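Local coordinates for protein putative glycosyltransferase (GalT1) (Streptococcus parasanguinis, PDB 4PHR) that probably transfers sugars from nucleotide donors as a glycosyltransferase, and binds UDP in a GT-D fold domain that makes up one part of a longer protein, at residues L9-V14 with L76-S81; R85-R91 with I124-D128. One frame throughout, in Å; residues are numbered along the deposited sequence.

Contact 1. Residues L9-V14 with L76-S81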
ATOM      1  N   LEU A   9     -14.067  17.258   8.383  1.00 14.26           N
ATOM      2  CA  LEU A   9     -13.095  16.207   8.104  1.00 14.71           C
ATOM      3  C   LEU A   9     -11.743  16.767   7.658  1.00 13.35           C
ATOM      4  O   LEU A   9     -10.730  16.077   7.716  1.00 14.12           O
ATOM      5  CB  LEU A   9     -13.652  15.220   7.072  1.00 16.40           C
ATOM      6  CG  LEU A   9     -14.737  14.292   7.623  1.00 18.97           C
ATOM      7  CD1 LEU A   9     -15.524  13.659   6.498  1.00 22.88           C
ATOM      8  CD2 LEU A   9     -14.116  13.236   8.525  1.00 23.27           C
ATOM      9  N   SER A  10     -11.723  18.024   7.220  1.00 13.83           N
ATOM     10  CA  SER A  10     -10.466  18.642   6.801  1.00 16.94           C
ATOM     11  C   SER A  10      -9.562  18.954   7.994  1.00 17.99           C
ATOM     12  O   SER A  10      -8.439  19.424   7.824  1.00 17.84           O
ATOM     13  CB  SER A  10     -10.706  19.879   5.926  1.00 18.78           C
ATOM     14  OG  SER A  10     -11.199  20.972   6.677  1.00 21.94           O
ATOM     15  N   GLU A  11     -10.047  18.678   9.202  1.00 16.10           N
ATOM     16  CA  GLU A  11      -9.201  18.735  10.389  1.00 16.93           C
ATOM     17  C   GLU A  11      -8.173  17.604  10.402  1.00 16.58           C
ATOM     18  O   GLU A  11      -7.147  17.693  11.083  1.00 19.18           O
ATOM     19  CB  GLU A  11     -10.062  18.693  11.655  1.00 25.16           C
ATOM     20  CG  GLU A  11      -9.300  18.964  12.941  1.00 29.36           C
ATOM     21  CD  GLU A  11     -10.220  19.265  14.113  1.00 38.86           C
ATOM     22  OE1 GLU A  11      -9.730  19.803  15.133  1.00 44.63           O
ATOM     23  OE2 GLU A  11     -11.430  18.964  14.018  1.00 44.28           O
ATOM     24  N   ILE A  12      -8.440  16.539   9.653  1.00 15.45           N
ATOM     25  CA  ILE A  12      -7.482  15.441   9.560  1.00 15.30           C
ATOM     26  C   ILE A  12      -6.280  15.914   8.748  1.00 16.50           C
ATOM     27  O   ILE A  12      -6.426  16.480   7.657  1.00 17.44           O
ATOM     28  CB  ILE A  12      -8.108  14.170   8.937  1.00 15.42           C
ATOM     29  CG1 ILE A  12      -9.225  13.630   9.836  1.00 19.53           C
ATOM     30  CG2 ILE A  12      -7.045  13.094   8.742  1.00 17.35           C
ATOM     31  CD1 ILE A  12     -10.064  12.526   9.199  1.00 21.31           C
ATOM     32  N   LYS A  13      -5.089  15.693   9.284  1.00 15.37           N
ATOM     33  CA  LYS A  13      -3.882  16.215   8.674  1.00 15.52           C
ATOM     34  C   LYS A  13      -3.001  15.099   8.143  1.00 13.96           C
ATOM     35  O   LYS A  13      -2.456  14.304   8.904  1.00 15.77           O
ATOM     36  CB  LYS A  13      -3.110  17.066   9.682  1.00 16.95           C
ATOM     37  CG  LYS A  13      -3.854  18.342  10.049  1.00 18.92           C
ATOM     38  CD  LYS A  13      -3.207  19.090  11.201  1.00 22.82           C
ATOM     39  CE  LYS A  13      -3.485  18.399  12.528  1.00 29.55           C
ATOM     40  NZ  LYS A  13      -4.952  18.316  12.817  1.00 36.62           N
ATOM     41  N   VAL A  14      -2.867  15.056   6.823  1.00 14.35           N
ATOM     42  CA  VAL A  14      -2.061  14.046   6.159  1.00 13.58           C
ATOM     43  C   VAL A  14      -0.826  14.701   5.542  1.00 14.43           C
ATOM     44  O   VAL A  14      -0.931  15.749   4.900  1.00 16.74           O
ATOM     45  CB  VAL A  14      -2.883  13.363   5.044  1.00 13.13           C
ATOM     46  CG1 VAL A  14      -2.012  12.439   4.208  1.00 14.38           C
ATOM     47  CG2 VAL A  14      -4.065  12.608   5.639  1.00 14.09           C
ATOM     48  N   LEU A  76      -3.256   7.589   5.962  1.00 12.13           N
ATOM     49  CA  LEU A  76      -4.648   7.668   5.520  1.00 10.76           C
ATOM     50  C   LEU A  76      -4.707   8.223   4.103  1.00 10.89           C
ATOM     51  O   LEU A  76      -3.748   8.831   3.629  1.00 10.87           O
ATOM     52  CB  LEU A  76      -5.420   8.629   6.418  1.00 13.25           C
ATOM     53  CG  LEU A  76      -6.123   8.056   7.646  1.00 27.17           C
ATOM     54  CD1 LEU A  76      -5.387   6.912   8.277  1.00 35.29           C
ATOM     55  CD2 LEU A  76      -6.410   9.180   8.654  1.00 20.52           C
ATOM     56  N   PRO A  77      -5.840   8.034   3.418  1.00 11.53           N
ATOM     57  CA  PRO A  77      -5.966   8.650   2.096  1.00 11.19           C
ATOM     58  C   PRO A  77      -5.800  10.170   2.181  1.00 11.15           C
ATOM     59  O   PRO A  77      -6.347  10.812   3.075  1.00 11.62           O
ATOM     60  CB  PRO A  77      -7.393   8.262   1.668  1.00 12.62           C
ATOM     61  CG  PRO A  77      -7.715   7.009   2.479  1.00 13.70           C
ATOM     62  CD  PRO A  77      -7.049   7.283   3.802  1.00 12.15           C
ATOM     63  N   ASP A  78      -5.057  10.744   1.245  1.00 11.01           N
ATOM     64  CA  ASP A  78      -4.738  12.166   1.312  1.00 13.01           C
ATOM     65  C   ASP A  78      -5.820  12.936   0.563  1.00 11.97           C
ATOM     66  O   ASP A  78      -5.603  13.421  -0.544  1.00 13.81           O
ATOM     67  CB  ASP A  78      -3.340  12.414   0.727  1.00 13.18           C
ATOM     68  CG  ASP A  78      -2.892  13.852   0.853  1.00 14.31           C
ATOM     69  OD1 ASP A  78      -3.612  14.664   1.469  1.00 14.84           O
ATOM     70  OD2 ASP A  78      -1.799  14.167   0.334  1.00 15.41           O
ATOM     71  N   VAL A  79      -6.996  13.026   1.176  1.00 11.29           N
ATOM     72  CA  VAL A  79      -8.189  13.508   0.486  1.00 12.52           C
ATOM     73  C   VAL A  79      -8.982  14.510   1.311  1.00 12.03           C
ATOM     74  O   VAL A  79     -10.060  14.953   0.903  1.00 13.78           O
ATOM     75  CB  VAL A  79      -9.126  12.338   0.110  1.00 13.93           C
ATOM     76  CG1 VAL A  79      -8.428  11.368  -0.828  1.00 13.97           C
ATOM     77  CG2 VAL A  79      -9.623  11.623   1.353  1.00 13.38           C
ATOM     78  N   PHE A  80      -8.445  14.869   2.471  1.00 12.90           N
ATOM     79  CA  PHE A  80      -9.173  15.717   3.409  1.00 13.80           C
ATOM     80  C   PHE A  80      -8.920  17.199   3.183  1.00 13.75           C
ATOM     81  O   PHE A  80      -9.719  18.041   3.588  1.00 16.84           O
ATOM     82  CB  PHE A  80      -8.869  15.274   4.840  1.00 14.47           C
ATOM     83  CG  PHE A  80      -9.251  13.848   5.089  1.00 14.56           C
ATOM     84  CD1 PHE A  80     -10.586  13.489   5.188  1.00 17.01           C
ATOM     85  CD2 PHE A  80      -8.285  12.866   5.179  1.00 17.26           C
ATOM     86  CE1 PHE A  80     -10.947  12.179   5.390  1.00 17.87           C
ATOM     87  CE2 PHE A  80      -8.644  11.546   5.377  1.00 19.24           C
ATOM     88  CZ  PHE A  80      -9.974  11.205   5.484  1.00 19.37           C
ATOM     89  N   SER A  81      -7.818  17.507   2.513  1.00 15.87           N
ATOM     90  CA  SER A  81      -7.548  18.860   2.042  1.00 17.49           C
ATOM     91  C   SER A  81      -6.978  18.783   0.630  1.00 17.34           C
ATOM     92  O   SER A  81      -6.410  17.764   0.230  1.00 16.90           O
ATOM     93  CB  SER A  81      -6.564  19.571   2.971  1.00 21.41           C
ATOM     94  OG  SER A  81      -7.176  19.889   4.214  1.00 27.54           O
TER
HETATM   95  O   HOH W   1      -5.810  18.837   6.111  1.00 20.95           O
HETATM   96  O   HOH W   2      -2.345  16.796   2.741  1.00 21.83           O

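Contact 2. Residues R85-R91 with I124-D128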
ATOM      1  N   ARG A  85      -6.414  18.296  -6.369  1.00 16.93           N
ATOM      2  CA  ARG A  85      -5.278  17.624  -7.012  1.00 15.72           C
ATOM      3  C   ARG A  85      -5.702  16.452  -7.885  1.00 16.05           C
ATOM      4  O   ARG A  85      -4.943  16.006  -8.748  1.00 19.16           O
ATOM      5  CB  ARG A  85      -4.320  17.072  -5.955  1.00 16.95           C
ATOM      6  CG  ARG A  85      -3.468  18.105  -5.262  1.00 18.66           C
ATOM      7  CD  ARG A  85      -2.731  17.474  -4.095  1.00 22.42           C
ATOM      8  NE  ARG A  85      -3.631  17.196  -2.974  1.00 17.12           N
ATOM      9  CZ  ARG A  85      -3.291  16.511  -1.885  1.00 15.31           C
ATOM     10  NH1 ARG A  85      -2.071  15.997  -1.774  1.00 17.70           N
ATOM     11  NH2 ARG A  85      -4.179  16.325  -0.914  1.00 14.99           N
ATOM     12  N   TYR A  86      -6.892  15.928  -7.630  1.00 15.85           N
ATOM     13  CA  TYR A  86      -7.290  14.651  -8.208  1.00 14.98           C
ATOM     14  C   TYR A  86      -8.349  14.813  -9.288  1.00 16.33           C
ATOM     15  O   TYR A  86      -9.101  15.791  -9.301  1.00 16.49           O
ATOM     16  CB  TYR A  86      -7.778  13.697  -7.111  1.00 14.80           C
ATOM     17  CG  TYR A  86      -6.808  13.577  -5.960  1.00 14.81           C
ATOM     18  CD1 TYR A  86      -5.576  12.958  -6.131  1.00 16.16           C
ATOM     19  CD2 TYR A  86      -7.119  14.091  -4.705  1.00 15.69           C
ATOM     20  CE1 TYR A  86      -4.678  12.856  -5.088  1.00 16.86           C
ATOM     21  CE2 TYR A  86      -6.219  13.993  -3.653  1.00 13.49           C
ATOM     22  CZ  TYR A  86      -5.003  13.373  -3.853  1.00 13.53           C
ATOM     23  OH  TYR A  86      -4.095  13.263  -2.823  1.00 14.78           O
ATOM     24  N   ASN A  87      -8.409  13.848 -10.196  1.00 15.44           N
ATOM     25  CA  ASN A  87      -9.397  13.913 -11.262  1.00 17.11           C
ATOM     26  C   ASN A  87     -10.824  13.727 -10.745  1.00 16.41           C
ATOM     27  O   ASN A  87     -11.056  13.285  -9.608  1.00 15.39           O
ATOM     28  CB  ASN A  87      -9.067  12.943 -12.403  1.00 21.89           C
ATOM     29  CG  ASN A  87      -9.077  11.496 -11.969  1.00 22.48           C
ATOM     30  OD1 ASN A  87      -9.897  11.088 -11.153  1.00 27.39           O
ATOM     31  ND2 ASN A  87      -8.166  10.705 -12.526  1.00 26.82           N
ATOM     32  N   GLN A  88     -11.779  14.089 -11.587  1.00 17.91           N
ATOM     33  CA  GLN A  88     -13.171  14.132 -11.178  1.00 17.76           C
ATOM     34  C   GLN A  88     -13.679  12.817 -10.591  1.00 18.27           C
ATOM     35  O   GLN A  88     -14.345  12.817  -9.554  1.00 18.27           O
ATOM     36  CB  GLN A  88     -14.040  14.568 -12.355  1.00 22.97           C
ATOM     37  CG  GLN A  88     -15.511  14.644 -12.041  1.00 24.99           C
ATOM     38  CD  GLN A  88     -16.305  15.198 -13.203  1.00 24.77           C
ATOM     39  OE1 GLN A  88     -15.912  16.192 -13.813  1.00 30.43           O
ATOM     40  NE2 GLN A  88     -17.424  14.554 -13.521  1.00 28.04           N
ATOM     41  N   ASN A  89     -13.379  11.693 -11.238  1.00 19.57           N
ATOM     42  CA  ASN A  89     -13.863  10.420 -10.710  1.00 21.48           C
ATOM     43  C   ASN A  89     -13.275  10.097  -9.338  1.00 16.63           C
ATOM     44  O   ASN A  89     -13.978   9.603  -8.456  1.00 15.59           O
ATOM     45  CB  ASN A  89     -13.686   9.262 -11.705  1.00 23.30           C
ATOM     46  CG  ASN A  89     -12.235   8.958 -12.022  1.00 40.72           C
ATOM     47  OD1 ASN A  89     -11.339   9.219 -11.225  1.00 53.05           O
ATOM     48  ND2 ASN A  89     -12.002   8.381 -13.199  1.00 49.43           N
ATOM     49  N   ALA A  90     -11.998  10.416  -9.146  1.00 16.52           N
ATOM     50  CA  ALA A  90     -11.355  10.208  -7.850  1.00 15.41           C
ATOM     51  C   ALA A  90     -11.940  11.111  -6.756  1.00 12.08           C
ATOM     52  O   ALA A  90     -12.165  10.666  -5.632  1.00 12.20           O
ATOM     53  CB  ALA A  90      -9.826  10.380  -7.957  1.00 15.24           C
ATOM     54  N   ARG A  91     -12.192  12.373  -7.085  1.00 11.95           N
ATOM     55  CA  ARG A  91     -12.757  13.303  -6.104  1.00 13.07           C
ATOM     56  C   ARG A  91     -14.120  12.807  -5.636  1.00 12.00           C
ATOM     57  O   ARG A  91     -14.424  12.819  -4.442  1.00 13.75           O
ATOM     58  CB  ARG A  91     -12.877  14.724  -6.672  1.00 12.89           C
ATOM     59  CG  ARG A  91     -11.538  15.337  -7.035  1.00 14.86           C
ATOM     60  CD  ARG A  91     -11.638  16.846  -7.225  1.00 16.44           C
ATOM     61  NE  ARG A  91     -12.685  17.243  -8.163  1.00 19.85           N
ATOM     62  CZ  ARG A  91     -12.484  17.532  -9.447  1.00 21.62           C
ATOM     63  NH1 ARG A  91     -11.267  17.448  -9.969  1.00 23.52           N
ATOM     64  NH2 ARG A  91     -13.505  17.915 -10.213  1.00 23.55           N
ATOM     65  N   ILE A 124      -1.763   7.985 -11.328  1.00 14.14           N
ATOM     66  CA  ILE A 124      -2.910   7.894 -12.241  1.00 15.12           C
ATOM     67  C   ILE A 124      -4.091   8.811 -11.894  1.00 17.72           C
ATOM     68  O   ILE A 124      -4.789   9.292 -12.791  1.00 18.10           O
ATOM     69  CB  ILE A 124      -3.393   6.425 -12.434  1.00 17.09           C
ATOM     70  CG1 ILE A 124      -4.155   6.270 -13.757  1.00 17.74           C
ATOM     71  CG2 ILE A 124      -4.218   5.975 -11.245  1.00 20.07           C
ATOM     72  CD1 ILE A 124      -3.295   6.448 -14.989  1.00 19.21           C
ATOM     73  N   ASP A 125      -4.304   9.070 -10.607  1.00 15.97           N
ATOM     74  CA  ASP A 125      -5.443   9.887 -10.199  1.00 17.14           C
ATOM     75  C   ASP A 125      -5.159  11.388 -10.147  1.00 16.67           C
ATOM     76  O   ASP A 125      -6.058  12.183  -9.901  1.00 18.50           O
ATOM     77  CB  ASP A 125      -6.011   9.406  -8.858  1.00 22.79           C
ATOM     78  CG  ASP A 125      -6.908   8.182  -9.005  1.00 27.18           C
ATOM     79  OD1 ASP A 125      -7.332   7.877 -10.143  1.00 28.21           O
ATOM     80  OD2 ASP A 125      -7.199   7.533  -7.982  1.00 36.82           O
ATOM     81  N   LEU A 126      -3.916  11.773 -10.396  1.00 16.82           N
ATOM     82  CA  LEU A 126      -3.538  13.179 -10.370  1.00 17.96           C
ATOM     83  C   LEU A 126      -3.907  13.888 -11.667  1.00 20.90           C
ATOM     84  O   LEU A 126      -3.717  13.351 -12.758  1.00 22.86           O
ATOM     85  CB  LEU A 126      -2.038  13.323 -10.140  1.00 19.63           C
ATOM     86  CG  LEU A 126      -1.492  12.829  -8.809  1.00 21.15           C
ATOM     87  CD1 LEU A 126       0.024  12.918  -8.814  1.00 26.01           C
ATOM     88  CD2 LEU A 126      -2.088  13.635  -7.665  1.00 20.56           C
ATOM     89  N   ILE A 127      -4.430  15.104 -11.544  1.00 21.24           N
ATOM     90  CA  ILE A 127      -4.656  15.947 -12.708  1.00 25.63           C
ATOM     91  C   ILE A 127      -3.318  16.365 -13.297  1.00 28.11           C
ATOM     92  O   ILE A 127      -3.091  16.249 -14.503  1.00 36.82           O
ATOM     93  CB  ILE A 127      -5.438  17.213 -12.335  1.00 31.28           C
ATOM     94  CG1 ILE A 127      -6.840  16.843 -11.857  1.00 32.66           C
ATOM     95  CG2 ILE A 127      -5.508  18.160 -13.525  1.00 31.50           C
ATOM     96  CD1 ILE A 127      -7.585  17.986 -11.229  1.00 35.95           C
ATOM     97  N   ASP A 128      -2.435  16.857 -12.434  1.00 26.66           N
ATOM     98  CA  ASP A 128      -1.109  17.291 -12.854  1.00 27.61           C
ATOM     99  C   ASP A 128      -0.087  16.207 -12.546  1.00 26.22           C
ATOM    100  O   ASP A 128       0.261  15.967 -11.385  1.00 26.66           O
ATOM    101  CB  ASP A 128      -0.730  18.602 -12.161  1.00 30.41           C
ATOM    102  CG  ASP A 128       0.642  19.103 -12.567  1.00 40.55           C
ATOM    103  OD1 ASP A 128       1.212  18.566 -13.541  1.00 36.54           O
ATOM    104  OD2 ASP A 128       1.146  20.044 -11.916  1.00 49.40           O
TER
HETATM  105  O   HOH W   3      -2.821  17.341  -9.715  1.00 24.19           O

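Contact 1. Residues L9-V14 with L76-S81
Ser10 and Phe80 bring the two loops together, their CA atoms 4.7 Å apart and Ser10 CA 3.4 Å from Phe80 O in a CA-H...O contact; Val14 lies opposite Asp78. No direct hydrogen bond joins the backbones. Leu9 to Ile12 form a type I beta turn, closed by Ile12 N on Leu9 O, and Asp78 is the centre of an inverse gamma turn in the other loop.

Most of the contact gathers round the Phe80 ring. The CD1 methyl of Ile12 sits over the middle of one ring face, a CH-pi contact 3.9 Å from the centroid, while CG2 of Val79 in the same loop covers the opposite face. With its CG1 anti to the carbonyl carbon (chi1 -64°), Ile12 sends CD1 over the ring and leaves the CG2 branch to reach Phe80 CD2 and, at 4.0 Å, Leu76 CD2. Val14 CG2 comes in at the edge of the Phe80 ring, and Val14 CG1 lies 3.7 Å from Asp78 CB. One water links Ile12 O to Ser81 OG; another donates to both Val14 O and Asp78 OD1, while Asp78 OD2 forms a salt bridge with Arg85.

The 9-14 loop follows helix 2-9, and the 76-81 loop leaves strand 72-76. Helix 88-100 adds Phe98 against Phe80 and Leu9, helix 102-108 brings Tyr105 edge-to-face with Phe80, and Val14 and Asp78 both touch Ser116 of strand 115-116.

Contact 2. Residues R85-R91 with I124-D128
Arg85 O is gripped twice: Ile127 N donates to it over 3.0 Å in a nearly straight bond (N-H...O 173°), and a water donates to Arg85 O from 2.7 Å. The same water accepts from Asp128 N, tying the next peptide of the 124-128 loop to this carbonyl. The return bond runs from Asn87 N to Asp125 O, 2.9 Å long. These two backbone bonds flank a single beta bridge, in which Tyr86 and Leu126 are an antiparallel non-hydrogen-bonded pair.

Asp125 O also lies at the edge of the Tyr86 ring, in its plane. Leu126 CD2 meets Tyr86 CE1 obliquely at 3.7 Å, while Arg85 CB covers one ring face. Next to Leu126, Ile127 carries its CG1 branch anti to the carbonyl carbon (chi1 -65°), which lays CD1 against Tyr86 O, 3.3 Å away. That oxygen accepts from Arg91 NH1 at 2.8 Å, and Ile127 CD1 approaches the guanidinium at its edge. Asn87 stands at the N-cap of helix 88-100, and Ala90 CB packs 3.8 Å from Asp125 CG.

Main-chain bonds therefore set the register and carry the joint between the two segments. The side chains fill in around them, with Arg91 holding the Tyr86 carbonyl from within its own segment and the Ile127 methyl closing in beside both.

In the fold
Contact 1 closes before contact 2 opens along the chain, and their centres lie 16 Å apart. The chain from the end of strand 72-76 into the start of helix 88-100 serves both: 76-81 packs on the loop after helix 2-9, and 85-91 bridges to the loop before helix 132-140. The two meet directly, with an Asp78 OD2 to Arg85 NH1 salt bridge and a probable hydrogen bond between Tyr86 OH and Asp78 O. Both lie near the nucleotide site: measured between nearest atoms, the Pro77 side chain is about 8 Å from bound UDP and that of Asp125 about 9 Å from the manganese ion.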